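Local coordinates for protein taurine dioxygenase (Burkholderia xenovorans, PDB 5KEU) that probably acts as an iron- and 2-oxoglutarate-dependent dioxygenase of the TfdA family, and here carries a magnesium ion in its metal site, at residues G80-G85 / T291-D296; V176-P181 / F224-V229; E203-R208 / R304-I309; R208-T213 / N268-H273. One frame throughout, in Å; residues are numbered along the deposited sequence. Where two conformers were deposited one is given.

Interaction 1: residues G80-G85 / T291-D296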
loop_
_atom_site.group_PDB
_atom_site.type_symbol
_atom_site.label_atom_id
_atom_site.label_comp_id
_atom_site.label_asym_id
_atom_site.label_seq_id
_atom_site.Cartn_x
_atom_site.Cartn_y
_atom_site.Cartn_z
ATOM N N GLY B 80 10.604 -26.524 6.786
ATOM C CA GLY B 80 10.754 -26.442 8.225
ATOM C C GLY B 80 9.771 -27.361 8.921
ATOM O O GLY B 80 9.199 -28.258 8.305
ATOM N N GLU B 81 9.608 -27.129 10.227
ATOM C CA GLU B 81 8.707 -27.924 11.057
ATOM C C GLU B 81 7.398 -27.160 11.168
ATOM O O GLU B 81 7.389 -26.059 11.732
ATOM C CB GLU B 81 9.299 -28.155 12.449
ATOM C CG GLU B 81 10.518 -29.062 12.501
ATOM C CD GLU B 81 10.181 -30.498 12.112
ATOM O OE1 GLU B 81 9.451 -31.172 12.876
ATOM O OE2 GLU B 81 10.632 -30.944 11.036
ATOM N N PRO B 82 6.286 -27.661 10.650
ATOM C CA PRO B 82 5.030 -26.914 10.796
ATOM C C PRO B 82 4.588 -26.856 12.254
ATOM O O PRO B 82 4.679 -27.842 12.985
ATOM C CB PRO B 82 4.036 -27.713 9.939
ATOM C CG PRO B 82 4.926 -28.452 8.925
ATOM C CD PRO B 82 6.151 -28.821 9.747
ATOM N N THR B 83 4.098 -25.688 12.681
ATOM C CA THR B 83 3.471 -25.604 13.998
ATOM C C THR B 83 2.217 -26.477 14.021
ATOM O O THR B 83 1.660 -26.819 12.975
ATOM C CB THR B 83 3.122 -24.154 14.354
ATOM O OG1 THR B 83 2.133 -23.666 13.442
ATOM C CG2 THR B 83 4.373 -23.279 14.224
ATOM N N LEU B 84 1.774 -26.852 15.233
ATOM C CA LEU B 84 0.807 -27.940 15.384
ATOM C C LEU B 84 -0.534 -27.527 16.011
ATOM O O LEU B 84 -1.255 -28.378 16.554
ATOM C CB LEU B 84 1.452 -29.090 16.164
ATOM C CG LEU B 84 2.448 -29.830 15.263
ATOM C CD1 LEU B 84 3.232 -30.874 16.042
ATOM C CD2 LEU B 84 1.684 -30.491 14.134
ATOM N N GLY B 85 -0.916 -26.257 15.921
ATOM C CA GLY B 85 -2.312 -25.878 16.041
ATOM C C GLY B 85 -2.768 -25.516 17.443
ATOM O O GLY B 85 -2.076 -25.717 18.445
ATOM N N THR B 291 -0.248 -22.333 7.069
ATOM C CA THR B 291 0.673 -23.108 7.886
ATOM C C THR B 291 1.786 -22.174 8.325
ATOM O O THR B 291 2.055 -21.155 7.669
ATOM C CB THR B 291 1.262 -24.289 7.121
ATOM O OG1 THR B 291 1.916 -23.805 5.936
ATOM C CG2 THR B 291 0.173 -25.255 6.731
ATOM N N THR B 292 2.436 -22.491 9.450
ATOM C CA THR B 292 3.583 -21.682 9.832
ATOM C C THR B 292 4.681 -22.612 10.326
ATOM O O THR B 292 4.424 -23.740 10.730
ATOM C CB THR B 292 3.242 -20.597 10.877
ATOM O OG1 THR B 292 3.343 -21.126 12.195
ATOM C CG2 THR B 292 1.831 -20.056 10.672
ATOM N N LEU B 293 5.912 -22.138 10.229
ATOM C CA LEU B 293 7.095 -22.949 10.467
ATOM C C LEU B 293 7.763 -22.503 11.757
ATOM O O LEU B 293 8.019 -21.310 11.941
ATOM C CB LEU B 293 8.063 -22.823 9.285
ATOM C CG LEU B 293 7.495 -23.281 7.934
ATOM C CD1 LEU B 293 8.549 -23.156 6.826
ATOM C CD2 LEU B 293 6.949 -24.721 8.020
ATOM N N VAL B 294 8.077 -23.472 12.626
ATOM C CA VAL B 294 8.667 -23.179 13.934
ATOM C C VAL B 294 9.968 -22.404 13.781
ATOM O O VAL B 294 10.873 -22.813 13.044
ATOM C CB VAL B 294 8.905 -24.489 14.710
ATOM C CG1 VAL B 294 9.718 -24.220 15.979
ATOM C CG2 VAL B 294 7.579 -25.148 15.061
ATOM N N GLY B 295 10.092 -21.307 14.536
ATOM C CA GLY B 295 11.263 -20.462 14.485
ATOM C C GLY B 295 12.192 -20.653 15.676
ATOM O O GLY B 295 11.895 -21.345 16.641
ATOM N N ASP B 296 13.361 -20.041 15.574
ATOM C CA ASP B 296 14.359 -20.076 16.626
ATOM C C ASP B 296 14.216 -18.838 17.511
ATOM O O ASP B 296 13.413 -17.943 17.242
ATOM C CB ASP B 296 15.752 -20.184 16.015
ATOM C CG ASP B 296 16.032 -19.100 14.985
ATOM O OD1 ASP B 296 17.228 -18.861 14.711
ATOM O OD2 ASP B 296 15.075 -18.492 14.449
HETATM O O HOH W 1 11.031 -24.682 11.044
HETATM O O HOH W 2 1.608 -25.041 10.568
#
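The flat groups that meet here are peptide units, those of E81 and T292. The E81 carbonyl is approached at its oxygen end by the V294 amide, with V294 N 2.8 Å from E81 O. T292 O takes the amide of T83 at 2.8 Å from T83 N, while P82 CA brings a C-H to the same oxygen. Together these bonds form a single beta bridge between P82 and L293. The P82 ring reaches L293 CD2 with its CG, and L293 CD1 lies 3.9 Å from G80 N.

T83 and T292 meet hydroxyl to hydroxyl. A chi1 of 65° turns T83 OG1 to within 3.1 Å of T292 OG1, and either may give the proton; the OH of Y99 also bonds T83 OG1. T83 CG2 packs on V294 CG2 at 3.8 Å. Two waters finish the seam: one accepts from E81 N and donates to V294 O (2.7 Å), the other accepts from T292 N.

T291 and L293 spend their backbone bonds on strand 135-140 and the residues just before it, whereas T292 and V294 turn theirs to this loop. V320 of helix 313-322 touches both threonines, and the T292 side chain lies about 8 Å from the magnesium ion. The chemistry implies that the loop after helix 69-77 is held to this strand chiefly through main-chain atoms, directly or by water; the threonine pair is the one direct side-chain hydrogen bond between the two segments.

Interaction 2: residues V176-P181 / F224-V229. With FMT (formic acid), chain C.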
loop_
_atom_site.group_PDB
_atom_site.type_symbol
_atom_site.label_atom_id
_atom_site.label_comp_id
_atom_site.label_asym_id
_atom_site.label_seq_id
_atom_site.Cartn_x
_atom_site.Cartn_y
_atom_site.Cartn_z
ATOM N N VAL B 176 9.429 -5.001 24.719
ATOM C CA VAL B 176 8.503 -5.969 25.300
ATOM C C VAL B 176 7.311 -6.123 24.365
ATOM O O VAL B 176 6.621 -5.144 24.063
ATOM C CB VAL B 176 8.037 -5.546 26.699
ATOM C CG1 VAL B 176 7.037 -6.572 27.238
ATOM C CG2 VAL B 176 9.225 -5.426 27.629
ATOM N N HIS B 177 7.065 -7.355 23.928
ATOM C CA HIS B 177 5.941 -7.697 23.068
ATOM C C HIS B 177 4.912 -8.451 23.892
ATOM O O HIS B 177 5.277 -9.349 24.657
ATOM C CB HIS B 177 6.377 -8.590 21.908
ATOM C CG HIS B 177 7.410 -7.981 21.008
ATOM N ND1 HIS B 177 7.253 -7.933 19.637
ATOM C CD2 HIS B 177 8.621 -7.428 21.269
ATOM C CE1 HIS B 177 8.318 -7.364 19.095
ATOM N NE2 HIS B 177 9.165 -7.055 20.062
ATOM N N ARG B 178 3.630 -8.123 23.708
ATOM C CA ARG B 178 2.565 -8.727 24.508
ATOM C C ARG B 178 1.405 -9.106 23.611
ATOM O O ARG B 178 1.118 -8.426 22.622
ATOM C CB ARG B 178 2.011 -7.785 25.585
ATOM C CG ARG B 178 3.043 -7.202 26.531
ATOM C CD ARG B 178 2.361 -6.321 27.574
ATOM N NE ARG B 178 3.346 -5.609 28.382
ATOM C CZ ARG B 178 3.760 -6.029 29.573
ATOM N NH1 ARG B 178 3.255 -7.141 30.094
ATOM N NH2 ARG B 178 4.669 -5.329 30.244
ATOM N N PHE B 179 0.717 -10.176 24.006
ATOM C CA PHE B 179 -0.502 -10.618 23.345
ATOM C C PHE B 179 -1.422 -11.237 24.385
ATOM O O PHE B 179 -0.976 -12.051 25.201
ATOM C CB PHE B 179 -0.219 -11.647 22.258
ATOM C CG PHE B 179 -1.460 -12.195 21.620
ATOM C CD1 PHE B 179 -2.232 -11.396 20.787
ATOM C CD2 PHE B 179 -1.862 -13.500 21.858
ATOM C CE1 PHE B 179 -3.380 -11.899 20.194
ATOM C CE2 PHE B 179 -3.007 -14.007 21.267
ATOM C CZ PHE B 179 -3.764 -13.205 20.432
ATOM N N THR B 180 -2.700 -10.864 24.337
ATOM C CA THR B 180 -3.715 -11.429 25.222
ATOM C C THR B 180 -4.706 -12.212 24.378
ATOM O O THR B 180 -5.447 -11.608 23.586
ATOM C CB THR B 180 -4.435 -10.334 26.011
ATOM O OG1 THR B 180 -3.490 -9.646 26.837
ATOM C CG2 THR B 180 -5.521 -10.940 26.892
ATOM N N PRO B 181 -4.731 -13.543 24.474
ATOM C CA PRO B 181 -5.677 -14.312 23.670
ATOM C C PRO B 181 -7.103 -14.012 24.092
ATOM O O PRO B 181 -7.356 -13.656 25.255
ATOM C CB PRO B 181 -5.298 -15.773 23.976
ATOM C CG PRO B 181 -3.889 -15.708 24.468
ATOM C CD PRO B 181 -3.796 -14.408 25.216
ATOM N N PHE B 224 2.191 -5.780 18.363
ATOM C CA PHE B 224 2.542 -6.487 19.589
ATOM C C PHE B 224 3.631 -5.817 20.411
ATOM O O PHE B 224 3.665 -6.020 21.626
ATOM C CB PHE B 224 2.957 -7.922 19.246
ATOM C CG PHE B 224 1.923 -8.637 18.416
ATOM C CD1 PHE B 224 0.582 -8.614 18.799
ATOM C CD2 PHE B 224 2.264 -9.261 17.228
ATOM C CE1 PHE B 224 -0.397 -9.240 18.032
ATOM C CE2 PHE B 224 1.294 -9.893 16.462
ATOM C CZ PHE B 224 -0.039 -9.875 16.857
ATOM N N LEU B 225 4.505 -5.015 19.798
ATOM C CA LEU B 225 5.534 -4.327 20.568
ATOM C C LEU B 225 4.891 -3.189 21.356
ATOM O O LEU B 225 4.273 -2.290 20.775
ATOM C CB LEU B 225 6.629 -3.813 19.630
ATOM C CG LEU B 225 7.710 -2.898 20.207
ATOM C CD1 LEU B 225 8.405 -3.571 21.415
ATOM C CD2 LEU B 225 8.726 -2.537 19.122
ATOM N N LYS B 226 5.017 -3.236 22.685
ATOM C CA LYS B 226 4.327 -2.302 23.566
ATOM C C LYS B 226 5.234 -1.256 24.192
ATOM O O LYS B 226 4.778 -0.142 24.444
ATOM C CB LYS B 226 3.628 -3.061 24.707
ATOM C CG LYS B 226 2.704 -4.154 24.229
ATOM C CD LYS B 226 1.641 -3.601 23.273
ATOM C CE LYS B 226 0.659 -4.727 22.901
ATOM N NZ LYS B 226 -0.291 -4.293 21.835
ATOM N N SER B 227 6.490 -1.586 24.483
ATOM C CA SER B 227 7.356 -0.636 25.173
ATOM C C SER B 227 8.816 -0.960 24.893
ATOM O O SER B 227 9.176 -2.116 24.648
ATOM C CB SER B 227 7.114 -0.648 26.677
ATOM O OG SER B 227 7.380 -1.940 27.202
ATOM N N ILE B 228 9.646 0.073 24.972
ATOM C CA ILE B 228 11.100 -0.072 24.903
ATOM C C ILE B 228 11.629 -0.184 26.323
ATOM O O ILE B 228 11.294 0.642 27.184
ATOM C CB ILE B 228 11.724 1.117 24.160
ATOM C CG1 ILE B 228 11.225 1.113 22.703
ATOM C CG2 ILE B 228 13.274 1.076 24.237
ATOM C CD1 ILE B 228 11.662 2.344 21.877
ATOM N N VAL B 229 12.440 -1.217 26.577
ATOM C CA VAL B 229 12.951 -1.463 27.922
ATOM C C VAL B 229 13.900 -0.344 28.335
ATOM O O VAL B 229 14.776 0.067 27.563
ATOM C CB VAL B 229 13.664 -2.823 27.971
ATOM C CG1 VAL B 229 14.276 -3.054 29.360
ATOM C CG2 VAL B 229 12.689 -3.934 27.575
HETATM C C FMT C . -1.860 -6.673 25.746
HETATM O O1 FMT C . -2.202 -7.652 25.082
HETATM O O2 FMT C . -1.836 -5.518 25.315
HETATM O O HOH W 3 -1.298 -7.100 21.837
HETATM O O HOH W 4 5.139 -3.165 28.190
#
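V176 is paired with two residues at once, K226 and S227, which makes this a classic beta bulge between antiparallel strands 174-179 and 225-228. Three backbone hydrogen bonds carry the pairing: V176 N gives to S227 O at 2.9 Å, K226 N gives to V176 O at 2.8 Å, and beyond the one-residue shift R178 N gives to F224 O at 3.0 Å.

Among the apolar contacts, L225 sets its CB over one face of the H177 imidazole, 4.1 Å from the ring centroid and 14° off the normal, a CH-pi contact. T127, bonded to H177 ND1, helps fix the rotation of the ring, which meets H204 edge-to-face. F179 and F224 run side by side, touching through F179 CD1 and F224 CE1 at 4.0 Å. V176 CG2 meets V229 CG2 almost at right angles.

The polar side chains lie along the outside. K226 CG packs 3.8 Å from R178 CG, and the bend at chi2 (-57°) turns the rest of the chain, whose NZ bonds S223 O and a water that also donates to R178 O. V176 CG1 sits over one face of the R178 guanidinium; at its edge a second water accepts from NH2 and lies 2.7 Å from S227 OG. T180 OG1 donates to a formic acid molecule, probably from the crystallisation liquor, 3.0 Å from T180 OG1 to its O1.

The two basic groups, then, meet through their methylenes and find water for their nitrogens, while another formic acid lies close to R178; their charges are probably eased this way. The two phenylalanine rings pack against N323 of the metal site.

Interaction 3: residues E203-R208 / R304-I309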
loop_
_atom_site.group_PDB
_atom_site.type_symbol
_atom_site.label_atom_id
_atom_site.label_comp_id
_atom_site.label_asym_id
_atom_site.label_seq_id
_atom_site.Cartn_x
_atom_site.Cartn_y
_atom_site.Cartn_z
ATOM N N GLU B 203 10.555 -10.352 25.963
ATOM C CA GLU B 203 11.484 -9.270 25.655
ATOM C C GLU B 203 12.349 -9.674 24.464
ATOM O O GLU B 203 13.078 -10.667 24.531
ATOM C CB GLU B 203 12.348 -8.935 26.871
ATOM C CG GLU B 203 13.256 -7.724 26.655
ATOM C CD GLU B 203 14.248 -7.538 27.798
ATOM O OE1 GLU B 203 13.813 -7.166 28.910
ATOM O OE2 GLU B 203 15.447 -7.792 27.577
ATOM N N HIS B 204 12.258 -8.914 23.374
ATOM C CA HIS B 204 13.022 -9.156 22.163
ATOM C C HIS B 204 14.001 -8.021 21.927
ATOM O O HIS B 204 13.775 -6.893 22.382
ATOM C CB HIS B 204 12.096 -9.256 20.936
ATOM C CG HIS B 204 11.289 -10.513 20.876
ATOM N ND1 HIS B 204 11.859 -11.768 20.788
ATOM C CD2 HIS B 204 9.950 -10.706 20.867
ATOM C CE1 HIS B 204 10.904 -12.678 20.721
ATOM N NE2 HIS B 204 9.734 -12.057 20.762
ATOM N N PRO B 205 15.091 -8.268 21.197
ATOM C CA PRO B 205 15.898 -7.145 20.711
ATOM C C PRO B 205 15.078 -6.295 19.754
ATOM O O PRO B 205 14.237 -6.806 19.011
ATOM C CB PRO B 205 17.057 -7.830 19.983
ATOM C CG PRO B 205 16.463 -9.138 19.523
ATOM C CD PRO B 205 15.581 -9.562 20.682
ATOM N N LEU B 206 15.294 -4.979 19.800
ATOM C CA LEU B 206 14.669 -4.116 18.804
ATOM C C LEU B 206 15.263 -4.355 17.425
ATOM O O LEU B 206 14.598 -4.112 16.416
ATOM C CB LEU B 206 14.830 -2.643 19.184
ATOM C CG LEU B 206 13.780 -1.964 20.051
ATOM C CD1 LEU B 206 13.937 -0.443 19.937
ATOM C CD2 LEU B 206 12.387 -2.379 19.613
ATOM N N VAL B 207 16.510 -4.829 17.365
ATOM C CA VAL B 207 17.185 -5.137 16.115
ATOM C C VAL B 207 17.501 -6.621 16.129
ATOM O O VAL B 207 18.315 -7.076 16.939
ATOM C CB VAL B 207 18.469 -4.316 15.940
ATOM C CG1 VAL B 207 19.228 -4.781 14.696
ATOM C CG2 VAL B 207 18.111 -2.844 15.867
ATOM N N ARG B 208 16.862 -7.387 15.252
ATOM C CA ARG B 208 17.104 -8.826 15.214
ATOM C C ARG B 208 18.126 -9.157 14.140
ATOM O O ARG B 208 17.977 -8.729 12.990
ATOM C CB ARG B 208 15.811 -9.594 14.939
ATOM C CG ARG B 208 16.049 -11.087 15.023
ATOM C CD ARG B 208 14.801 -11.887 14.645
ATOM N NE ARG B 208 15.149 -13.304 14.642
ATOM C CZ ARG B 208 14.274 -14.302 14.558
ATOM N NH1 ARG B 208 12.972 -14.042 14.473
ATOM N NH2 ARG B 208 14.716 -15.555 14.557
ATOM N N ARG B 304 22.670 -11.269 22.602
ATOM C CA ARG B 304 21.722 -11.650 23.639
ATOM C C ARG B 304 20.435 -12.189 23.027
ATOM O O ARG B 304 19.804 -11.524 22.196
ATOM C CB ARG B 304 21.397 -10.458 24.531
ATOM C CG ARG B 304 22.292 -10.297 25.731
ATOM C CD ARG B 304 21.618 -9.368 26.717
ATOM N NE ARG B 304 21.388 -8.049 26.137
ATOM C CZ ARG B 304 20.568 -7.138 26.652
ATOM N NH1 ARG B 304 20.435 -5.956 26.064
ATOM N NH2 ARG B 304 19.876 -7.412 27.755
ATOM N N GLN B 305 20.039 -13.383 23.461
ATOM C CA GLN B 305 18.759 -13.953 23.071
ATOM C C GLN B 305 17.606 -13.200 23.719
ATOM O O GLN B 305 17.743 -12.603 24.788
ATOM C CB GLN B 305 18.672 -15.422 23.486
ATOM C CG GLN B 305 19.380 -16.392 22.580
ATOM C CD GLN B 305 19.199 -17.821 23.058
ATOM O OE1 GLN B 305 19.260 -18.092 24.254
ATOM N NE2 GLN B 305 18.952 -18.731 22.132
ATOM N N SER B 306 16.449 -13.270 23.071
ATOM C CA SER B 306 15.201 -12.841 23.678
ATOM C C SER B 306 14.966 -13.593 24.988
ATOM O O SER B 306 15.539 -14.663 25.232
ATOM C CB SER B 306 14.046 -13.095 22.708
ATOM O OG SER B 306 14.329 -12.530 21.431
ATOM N N VAL B 307 14.125 -13.017 25.849
ATOM C CA VAL B 307 13.872 -13.556 27.185
ATOM C C VAL B 307 12.368 -13.623 27.407
ATOM O O VAL B 307 11.664 -12.625 27.234
ATOM C CB VAL B 307 14.535 -12.707 28.292
ATOM C CG1 VAL B 307 14.138 -13.223 29.667
ATOM C CG2 VAL B 307 16.049 -12.737 28.151
ATOM N N ALA B 308 11.874 -14.798 27.798
ATOM C CA ALA B 308 10.462 -14.918 28.136
ATOM C C ALA B 308 10.177 -14.212 29.457
ATOM O O ALA B 308 10.970 -14.286 30.401
ATOM C CB ALA B 308 10.060 -16.394 28.232
ATOM N N ILE B 309 9.035 -13.533 29.530
ATOM C CA ILE B 309 8.560 -12.907 30.759
ATOM C C ILE B 309 7.320 -13.611 31.300
ATOM O O ILE B 309 7.248 -13.946 32.483
ATOM C CB ILE B 309 8.289 -11.402 30.545
ATOM C CG1 ILE B 309 9.569 -10.680 30.103
ATOM C CG2 ILE B 309 7.724 -10.777 31.799
ATOM C CD1 ILE B 309 9.337 -9.227 29.715
#
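R304 comes first, its guanidinium drawn near the carboxylate of E203 without bonding it. E203 OE2 lies 4.4 Å from R304 NH2 and well out of the guanidinium plane, so only the opposite charges are felt; E203 OE2 is salt-bridged instead to R174, and R304 NE to D302.

S306 makes the polar side-chain contact. With OG beside the backbone N and anti to the carbonyl carbon (chi1 -52°), its hydroxyl comes to the edge of the H204 imidazole, in the ring plane, with OG 2.7 Å from ND1; the proton may belong to either. P205 presses in on the same oxygen, its CD 3.3 Å from S306 OG, and P298 O adds a weak bond. Such a short in-plane bond should hold the H204 ring against rotation, with weak bonds at H204 NE2 helping from the other side.

V307 then pairs with E203 as an antiparallel hydrogen-bonded couple. V307 N gives to E203 O at 2.9 Å, and V307 O takes the E203 amide at 2.8 Å from E203 N. I309 closes the walk: its CD1 packs 4.2 Å from E203 CB.

In the fold, 307-310 is a short strand joined to one edge of strand 200-209. H204, next to E203, has its backbone bonded on the other side, to G175 just inside strand 174-179, so 200-209 is flanked by a neighbour on both sides. Further along, L206 packs on L225 and I228 of strand 225-228, and V207 rests on helix 164-171.

Interaction 4: residues R208-T213 / N268-H273. With MG (magnesium ion), chain D.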
loop_
_atom_site.group_PDB
_atom_site.type_symbol
_atom_site.label_atom_id
_atom_site.label_comp_id
_atom_site.label_asym_id
_atom_site.label_seq_id
_atom_site.Cartn_x
_atom_site.Cartn_y
_atom_site.Cartn_z
ATOM N N ARG B 208 16.862 -7.387 15.252
ATOM C CA ARG B 208 17.104 -8.826 15.214
ATOM C C ARG B 208 18.126 -9.157 14.140
ATOM O O ARG B 208 17.977 -8.729 12.990
ATOM C CB ARG B 208 15.811 -9.594 14.939
ATOM C CG ARG B 208 16.049 -11.087 15.023
ATOM C CD ARG B 208 14.801 -11.887 14.645
ATOM N NE ARG B 208 15.149 -13.304 14.642
ATOM C CZ ARG B 208 14.274 -14.302 14.558
ATOM N NH1 ARG B 208 12.972 -14.042 14.473
ATOM N NH2 ARG B 208 14.716 -15.555 14.557
ATOM N N VAL B 209 19.142 -9.945 14.503
ATOM C CA VAL B 209 20.152 -10.366 13.540
ATOM C C VAL B 209 19.668 -11.636 12.847
ATOM O O VAL B 209 19.535 -12.693 13.480
ATOM C CB VAL B 209 21.512 -10.584 14.214
ATOM C CG1 VAL B 209 22.521 -11.094 13.184
ATOM C CG2 VAL B 209 21.970 -9.286 14.856
ATOM N N HIS B 210 19.440 -11.531 11.536
ATOM C CA HIS B 210 18.823 -12.613 10.777
ATOM C C HIS B 210 19.717 -13.847 10.806
ATOM O O HIS B 210 20.906 -13.755 10.463
ATOM C CB HIS B 210 18.572 -12.172 9.332
ATOM C CG HIS B 210 17.669 -13.090 8.565
ATOM N ND1 HIS B 210 18.045 -14.359 8.177
ATOM C CD2 HIS B 210 16.413 -12.907 8.089
ATOM C CE1 HIS B 210 17.057 -14.917 7.501
ATOM N NE2 HIS B 210 16.053 -14.061 7.441
ATOM N N PRO B 211 19.197 -15.007 11.216
ATOM C CA PRO B 211 20.077 -16.175 11.422
ATOM C C PRO B 211 20.629 -16.789 10.141
ATOM O O PRO B 211 21.608 -17.541 10.219
ATOM C CB PRO B 211 19.178 -17.169 12.177
ATOM C CG PRO B 211 17.774 -16.770 11.817
ATOM C CD PRO B 211 17.812 -15.258 11.657
ATOM N N GLU B 212 20.049 -16.515 8.975
ATOM C CA GLU B 212 20.603 -17.035 7.727
ATOM C C GLU B 212 21.411 -16.007 6.944
ATOM O O GLU B 212 22.409 -16.363 6.316
ATOM C CB GLU B 212 19.495 -17.590 6.826
ATOM C CG GLU B 212 18.830 -18.825 7.374
ATOM C CD GLU B 212 17.895 -19.478 6.374
ATOM O OE1 GLU B 212 16.663 -19.391 6.549
ATOM O OE2 GLU B 212 18.392 -20.082 5.406
ATOM N N THR B 213 21.016 -14.740 6.946
ATOM C CA THR B 213 21.739 -13.750 6.158
ATOM C C THR B 213 22.633 -12.840 6.992
ATOM O O THR B 213 23.470 -12.131 6.421
ATOM C CB THR B 213 20.753 -12.884 5.373
ATOM O OG1 THR B 213 20.049 -12.065 6.301
ATOM C CG2 THR B 213 19.764 -13.737 4.615
ATOM N N ASN B 268 9.078 -14.283 8.206
ATOM C CA ASN B 268 8.682 -13.569 9.417
ATOM C C ASN B 268 9.878 -12.954 10.144
ATOM O O ASN B 268 9.682 -12.134 11.047
ATOM C CB ASN B 268 7.938 -14.573 10.326
ATOM C CG ASN B 268 6.898 -13.935 11.259
ATOM O OD1 ASN B 268 6.076 -13.105 10.836
ATOM N ND2 ASN B 268 6.904 -14.373 12.553
ATOM N N ARG B 269 11.095 -13.371 9.824
ATOM C CA ARG B 269 12.249 -12.799 10.496
ATOM C C ARG B 269 12.653 -11.454 9.911
ATOM O O ARG B 269 13.495 -10.765 10.499
ATOM C CB ARG B 269 13.425 -13.776 10.418
ATOM C CG ARG B 269 13.083 -15.164 10.950
ATOM C CD ARG B 269 14.138 -16.201 10.533
ATOM N NE ARG B 269 14.147 -16.363 9.080
ATOM C CZ ARG B 269 14.851 -17.283 8.428
ATOM N NH1 ARG B 269 15.589 -18.172 9.087
ATOM N NH2 ARG B 269 14.808 -17.314 7.103
ATOM N N ALA B 270 12.068 -11.060 8.771
ATOM C CA ALA B 270 12.509 -9.872 8.060
ATOM C C ALA B 270 11.349 -8.990 7.611
ATOM O O ALA B 270 11.585 -8.012 6.895
ATOM C CB ALA B 270 13.353 -10.261 6.834
ATOM N N THR B 271 10.117 -9.302 8.009
ATOM C CA THR B 271 8.951 -8.592 7.504
ATOM C C THR B 271 7.951 -8.348 8.615
ATOM O O THR B 271 7.968 -9.004 9.659
ATOM C CB THR B 271 8.210 -9.368 6.397
ATOM O OG1 THR B 271 7.761 -10.634 6.916
ATOM C CG2 THR B 271 9.103 -9.587 5.184
ATOM N N ALA B 272 7.067 -7.396 8.359
ATOM C CA ALA B 272 5.759 -7.318 8.990
ATOM C C ALA B 272 4.730 -7.308 7.868
ATOM O O ALA B 272 5.062 -7.027 6.710
ATOM C CB ALA B 272 5.603 -6.060 9.867
ATOM N N HIS B 273 3.479 -7.627 8.199
ATOM C CA HIS B 273 2.438 -7.631 7.179
ATOM C C HIS B 273 1.155 -7.023 7.731
ATOM O O HIS B 273 0.999 -6.788 8.934
ATOM C CB HIS B 273 2.180 -9.038 6.620
ATOM C CG HIS B 273 1.813 -10.037 7.675
ATOM N ND1 HIS B 273 2.763 -10.688 8.433
ATOM C CD2 HIS B 273 0.611 -10.475 8.119
ATOM C CE1 HIS B 273 2.163 -11.481 9.303
ATOM N NE2 HIS B 273 0.858 -11.367 9.139
HETATM MG MG MG D . -0.358 -11.924 10.731
HETATM O O HOH W 5 16.102 -11.187 11.686
HETATM O O HOH W 6 -0.572 -13.782 10.093
HETATM O O HOH W 7 -2.062 -11.413 9.632
#
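R269 meets H210, P211 and E212 in a buried, arginine-centred contact of the jelly-roll (double-stranded beta-helix) fold expected of TfdA-family dioxygenases. It joins the turn after strand 200-209 to the turn before strand 271-274, the strand that carries metal ligand H273. There H273 NE2 binds the magnesium ion at 2.1 Å, with H123, D125, the main-chain O of the C-terminal residue N323 and two waters completing six ligands; two histidines and an aspartate make up the facial triad of such enzymes.

R269 bends at chi3 (-65°), which carries its guanidinium to E212. Both terminal nitrogens grip one oxygen, E212 OE1, which lies in the guanidinium plane 2.8 Å from R269 NH2 and 3.0 Å from R269 NH1. The NH1 bond uses the anti lone pair of OE1; NH2 comes in 32° out of the carboxylate plane. R51 of helix 44-57 adds a second salt bridge to OE1, and D267 takes R269 NE, so the buried R269 charge is probably offset by two carboxylates.

H210 comes over one guanidinium face with CE1, 3.3 Å from R269 NH2, but the planes are 56° apart, so this is no parallel stack. R208 lays a face of its guanidinium on R269 CG (3.7 Å from R208 NH1), while its own charge goes to D296. P211 CG meets R269 CD. D267 also bonds H210 NE2, leaving H210 ND1 to accept two amides of its own turn: E212 N at 3.0 Å, near the ring plane, and T213 N at 3.2 Å, well out of it.

Overall arrangement
Along the chain, 80-85 comes first and meets 291-296; interactions 2 and 4 both fall within that long span. Interaction 3 crosses it, since 203-208 lies inside and 304-309 beyond. Interactions 2 and 3, centres about 11 Å apart, share one antiparallel sheet and touch where H177 meets H204 and L225 meets L206. Strand 200-209 runs on from interaction 3 into interaction 4, centres about 13 Å apart, through R208, which also reaches D296 of interaction 1 by a salt bridge of 3.0 Å between R208 NH2 and D296 OD2. Interactions 1 and 2, centres about 22 Å apart, do not touch. Interaction 4 holds a magnesium ligand; T292 and F224 bring interactions 1 and 2 close to that ion.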